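Local coordinates for nitroreductase FRM2 (Saccharomyces cerevisiae, PDB 4URP), which reduces 4-nitroquinoline N-oxide as an FMN-dependent, NADH-using type II nitroreductase and takes part in the oxidative stress response, at residues A90-G101 / A163-G173. Residues are numbered along the deposited sequence; the frame is centred on the assembly and turned at random.
Sequences AYGSVIFFTDLG and AWTVQSQLVFG. Unlike the reference sequence in segment 90-101: Leu100 (reference Glu).
Phe172 O receives two weak backbone bonds, from Tyr91 N at 3.3 Å and Gly92 N at 3.5 Å; two residues facing one define a classic beta bulge. It lies at one end of an antiparallel pairing (axes at 158°) in the central sheet of the nitroreductase fold, where strand 55-59 flanks 92-99 on its other edge. Phe172 has CG between its own N and carbonyl carbon (chi1 63°), which brings the ring back over the neighbouring strand: Gly92 CA sits 4.3 Å from the ring centroid, 25° off the normal, a CH-pi contact. Val94 CG2 meets Phe172 CD1 at 3.6 Å. Replacing Phe172 by an alanine would probably open a gap beside Val94 and strip the Gly92 backbone of its aromatic cover. Farther along, Gln167 N donates to Phe96 O at 3.0 Å, while helix 117-139 packs against Phe96 and Thr98. On the other sheet face, Phe97 is sandwiched between Ile95 CD1 and Trp164 CE3, the latter 3.6 Å from Phe97 CD2, the rings meeting obliquely. Asp99 is the N-cap of helix 100-109: OD2 is salt-bridged to Arg54, and OD1 accepts from Gly101 N at 3.0 Å, from above the carboxylate plane.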
loop_
_atom_site.group_PDB
_atom_site.type_symbol
_atom_site.label_atom_id
_atom_site.label_comp_id
_atom_site.label_asym_id
_atom_site.label_seq_id
_atom_site.Cartn_x
_atom_site.Cartn_y
_atom_site.Cartn_z
ATOM N N ALA A 90 -18.526 -16.390 4.731
ATOM C CA ALA A 90 -18.387 -14.990 4.353
ATOM C C ALA A 90 -19.579 -14.482 3.555
ATOM O O ALA A 90 -20.224 -15.235 2.825
ATOM C CB ALA A 90 -17.108 -14.785 3.573
ATOM N N TYR A 91 -19.863 -13.193 3.699
ATOM C CA TYR A 91 -20.939 -12.565 2.947
ATOM C C TYR A 91 -20.503 -12.385 1.503
ATOM O O TYR A 91 -21.309 -12.487 0.584
ATOM C CB TYR A 91 -21.308 -11.216 3.566
ATOM C CG TYR A 91 -22.629 -10.655 3.084
ATOM C CD1 TYR A 91 -23.828 -11.081 3.640
ATOM C CD2 TYR A 91 -22.677 -9.692 2.085
ATOM C CE1 TYR A 91 -25.040 -10.568 3.208
ATOM C CE2 TYR A 91 -23.884 -9.173 1.647
ATOM C CZ TYR A 91 -25.063 -9.616 2.212
ATOM O OH TYR A 91 -26.268 -9.106 1.783
ATOM N N GLY A 92 -19.215 -12.128 1.315
ATOM C CA GLY A 92 -18.653 -11.960 -0.010
ATOM C C GLY A 92 -17.163 -11.704 0.062
ATOM O O GLY A 92 -16.532 -11.963 1.083
ATOM N N SER A 93 -16.595 -11.194 -1.024
ATOM C CA SER A 93 -15.172 -10.898 -1.049
ATOM C C SER A 93 -14.840 -9.798 -2.042
ATOM O O SER A 93 -15.334 -9.788 -3.167
ATOM C CB SER A 93 -14.364 -12.152 -1.383
ATOM O OG SER A 93 -14.491 -12.486 -2.755
ATOM N N VAL A 94 -13.997 -8.870 -1.612
ATOM C CA VAL A 94 -13.475 -7.843 -2.492
ATOM C C VAL A 94 -12.166 -8.329 -3.080
ATOM O O VAL A 94 -11.263 -8.731 -2.354
ATOM C CB VAL A 94 -13.201 -6.535 -1.732
ATOM C CG1 VAL A 94 -12.831 -5.429 -2.709
ATOM C CG2 VAL A 94 -14.406 -6.144 -0.902
ATOM N N ILE A 95 -12.068 -8.297 -4.400
ATOM C CA ILE A 95 -10.842 -8.704 -5.064
ATOM C C ILE A 95 -10.236 -7.544 -5.857
ATOM O O ILE A 95 -10.937 -6.814 -6.555
ATOM C CB ILE A 95 -11.068 -9.963 -5.934
ATOM C CG1 ILE A 95 -10.486 -9.786 -7.334
ATOM C CG2 ILE A 95 -12.541 -10.317 -6.000
ATOM C CD1 ILE A 95 -9.069 -10.262 -7.455
ATOM N N PHE A 96 -8.925 -7.369 -5.720
ATOM C CA PHE A 96 -8.229 -6.232 -6.315
ATOM C C PHE A 96 -7.378 -6.646 -7.506
ATOM O O PHE A 96 -6.827 -7.746 -7.543
ATOM C CB PHE A 96 -7.349 -5.544 -5.270
ATOM C CG PHE A 96 -8.111 -5.018 -4.095
ATOM C CD1 PHE A 96 -8.775 -3.812 -4.178
ATOM C CD2 PHE A 96 -8.155 -5.723 -2.907
ATOM C CE1 PHE A 96 -9.471 -3.322 -3.105
ATOM C CE2 PHE A 96 -8.852 -5.235 -1.828
ATOM C CZ PHE A 96 -9.513 -4.031 -1.928
ATOM N N PHE A 97 -7.275 -5.746 -8.475
ATOM C CA PHE A 97 -6.491 -5.985 -9.677
ATOM C C PHE A 97 -5.502 -4.857 -9.928
ATOM O O PHE A 97 -5.468 -3.863 -9.205
ATOM C CB PHE A 97 -7.405 -6.079 -10.901
ATOM C CG PHE A 97 -8.420 -7.177 -10.833
ATOM C CD1 PHE A 97 -8.100 -8.455 -11.247
ATOM C CD2 PHE A 97 -9.700 -6.923 -10.381
ATOM C CE1 PHE A 97 -9.030 -9.459 -11.201
ATOM C CE2 PHE A 97 -10.638 -7.926 -10.332
ATOM C CZ PHE A 97 -10.302 -9.199 -10.744
ATOM N N THR A 98 -4.700 -5.032 -10.971
ATOM C CA THR A 98 -3.883 -3.959 -11.519
ATOM C C THR A 98 -3.888 -4.063 -13.033
ATOM O O THR A 98 -3.390 -5.034 -13.595
ATOM C CB THR A 98 -2.426 -4.025 -11.043
ATOM O OG1 THR A 98 -2.069 -5.385 -10.772
ATOM C CG2 THR A 98 -2.236 -3.189 -9.789
ATOM N N ASP A 99 -4.453 -3.058 -13.690
ATOM C CA ASP A 99 -4.486 -3.031 -15.146
ATOM C C ASP A 99 -3.068 -3.010 -15.694
ATOM O O ASP A 99 -2.370 -2.002 -15.608
ATOM C CB ASP A 99 -5.268 -1.813 -15.639
ATOM C CG ASP A 99 -5.788 -1.982 -17.048
ATOM O OD1 ASP A 99 -5.218 -2.794 -17.808
ATOM O OD2 ASP A 99 -6.776 -1.305 -17.399
ATOM N N LEU A 100 -2.649 -4.137 -16.259
ATOM C CA LEU A 100 -1.315 -4.269 -16.832
ATOM C C LEU A 100 -1.202 -3.461 -18.117
ATOM O O LEU A 100 -0.112 -3.276 -18.649
ATOM C CB LEU A 100 -0.997 -5.745 -17.095
ATOM C CG LEU A 100 0.249 -6.307 -16.402
ATOM C CD1 LEU A 100 1.523 -5.825 -17.081
ATOM C CD2 LEU A 100 0.247 -5.922 -14.932
ATOM N N GLY A 101 -2.343 -2.986 -18.606
ATOM C CA GLY A 101 -2.406 -2.173 -19.807
ATOM C C GLY A 101 -1.534 -0.931 -19.776
ATOM O O GLY A 101 -0.589 -0.823 -20.556
ATOM N N ALA A 163 -6.354 -8.494 -18.962
ATOM C CA ALA A 163 -5.170 -7.733 -18.584
ATOM C C ALA A 163 -5.159 -7.421 -17.090
ATOM O O ALA A 163 -4.158 -6.952 -16.554
ATOM C CB ALA A 163 -5.092 -6.449 -19.391
ATOM N N TRP A 164 -6.275 -7.685 -16.420
ATOM C CA TRP A 164 -6.394 -7.400 -14.994
ATOM C C TRP A 164 -5.707 -8.455 -14.135
ATOM O O TRP A 164 -6.278 -9.501 -13.841
ATOM C CB TRP A 164 -7.865 -7.261 -14.588
ATOM C CG TRP A 164 -8.501 -6.011 -15.091
ATOM C CD1 TRP A 164 -8.020 -5.179 -16.052
ATOM C CD2 TRP A 164 -9.732 -5.441 -14.644
ATOM N NE1 TRP A 164 -8.881 -4.128 -16.242
ATOM C CE2 TRP A 164 -9.939 -4.266 -15.386
ATOM C CE3 TRP A 164 -10.678 -5.816 -13.688
ATOM C CZ2 TRP A 164 -11.055 -3.460 -15.204
ATOM C CZ3 TRP A 164 -11.782 -5.016 -13.508
ATOM C CH2 TRP A 164 -11.963 -3.851 -14.262
ATOM N N THR A 165 -4.474 -8.165 -13.739
ATOM C CA THR A 165 -3.688 -9.069 -12.910
ATOM C C THR A 165 -4.239 -9.158 -11.495
ATOM O O THR A 165 -4.380 -8.150 -10.814
ATOM C CB THR A 165 -2.226 -8.604 -12.843
ATOM O OG1 THR A 165 -1.621 -8.746 -14.134
ATOM C CG2 THR A 165 -1.444 -9.429 -11.837
ATOM N N VAL A 166 -4.555 -10.371 -11.058
ATOM C CA VAL A 166 -5.109 -10.583 -9.725
ATOM C C VAL A 166 -4.064 -10.380 -8.633
ATOM O O VAL A 166 -2.992 -10.983 -8.665
ATOM C CB VAL A 166 -5.702 -11.996 -9.586
ATOM C CG1 VAL A 166 -6.233 -12.204 -8.191
ATOM C CG2 VAL A 166 -6.792 -12.212 -10.614
ATOM N N GLN A 167 -4.383 -9.533 -7.661
ATOM C CA GLN A 167 -3.431 -9.188 -6.611
ATOM C C GLN A 167 -3.826 -9.742 -5.243
ATOM O O GLN A 167 -3.024 -10.392 -4.573
ATOM C CB GLN A 167 -3.267 -7.667 -6.527
ATOM C CG GLN A 167 -2.799 -7.013 -7.815
ATOM C CD GLN A 167 -1.319 -7.211 -8.079
ATOM O OE1 GLN A 167 -0.622 -7.886 -7.323
ATOM N NE2 GLN A 167 -0.830 -6.618 -9.162
ATOM N N SER A 168 -5.062 -9.478 -4.830
ATOM C CA SER A 168 -5.528 -9.915 -3.516
ATOM C C SER A 168 -7.020 -10.230 -3.494
ATOM O O SER A 168 -7.747 -9.912 -4.432
ATOM C CB SER A 168 -5.202 -8.855 -2.454
ATOM O OG SER A 168 -3.808 -8.797 -2.208
ATOM N N GLN A 169 -7.460 -10.872 -2.419
ATOM C CA GLN A 169 -8.872 -11.174 -2.213
ATOM C C GLN A 169 -9.273 -10.800 -0.796
ATOM O O GLN A 169 -9.002 -11.534 0.151
ATOM C CB GLN A 169 -9.159 -12.659 -2.433
ATOM C CG GLN A 169 -8.909 -13.150 -3.842
ATOM C CD GLN A 169 -7.479 -13.583 -4.054
ATOM O OE1 GLN A 169 -6.910 -14.304 -3.236
ATOM N NE2 GLN A 169 -6.888 -13.142 -5.154
ATOM N N LEU A 170 -9.921 -9.653 -0.650
ATOM C CA LEU A 170 -10.355 -9.191 0.658
ATOM C C LEU A 170 -11.704 -9.798 1.001
ATOM O O LEU A 170 -12.743 -9.324 0.547
ATOM C CB LEU A 170 -10.433 -7.667 0.678
ATOM C CG LEU A 170 -10.815 -7.037 2.014
ATOM C CD1 LEU A 170 -9.849 -7.470 3.097
ATOM C CD2 LEU A 170 -10.826 -5.529 1.875
ATOM N N VAL A 171 -11.672 -10.859 1.800
ATOM C CA VAL A 171 -12.871 -11.592 2.176
ATOM C C VAL A 171 -13.541 -10.960 3.385
ATOM O O VAL A 171 -13.012 -11.007 4.489
ATOM C CB VAL A 171 -12.537 -13.057 2.504
ATOM C CG1 VAL A 171 -13.779 -13.798 2.943
ATOM C CG2 VAL A 171 -11.902 -13.732 1.303
ATOM N N PHE A 172 -14.710 -10.372 3.175
ATOM C CA PHE A 172 -15.384 -9.643 4.240
ATOM C C PHE A 172 -16.632 -10.348 4.761
ATOM O O PHE A 172 -17.302 -11.082 4.038
ATOM C CB PHE A 172 -15.726 -8.224 3.778
ATOM C CG PHE A 172 -16.678 -8.177 2.619
ATOM C CD1 PHE A 172 -16.214 -8.257 1.319
ATOM C CD2 PHE A 172 -18.038 -8.044 2.831
ATOM C CE1 PHE A 172 -17.086 -8.209 0.255
ATOM C CE2 PHE A 172 -18.915 -7.997 1.770
ATOM C CZ PHE A 172 -18.440 -8.081 0.479
ATOM N N GLY A 173 -16.937 -10.103 6.030
ATOM C CA GLY A 173 -18.100 -10.684 6.668
ATOM C C GLY A 173 -18.143 -10.343 8.145
ATOM O O GLY A 173 -17.590 -9.329 8.568
#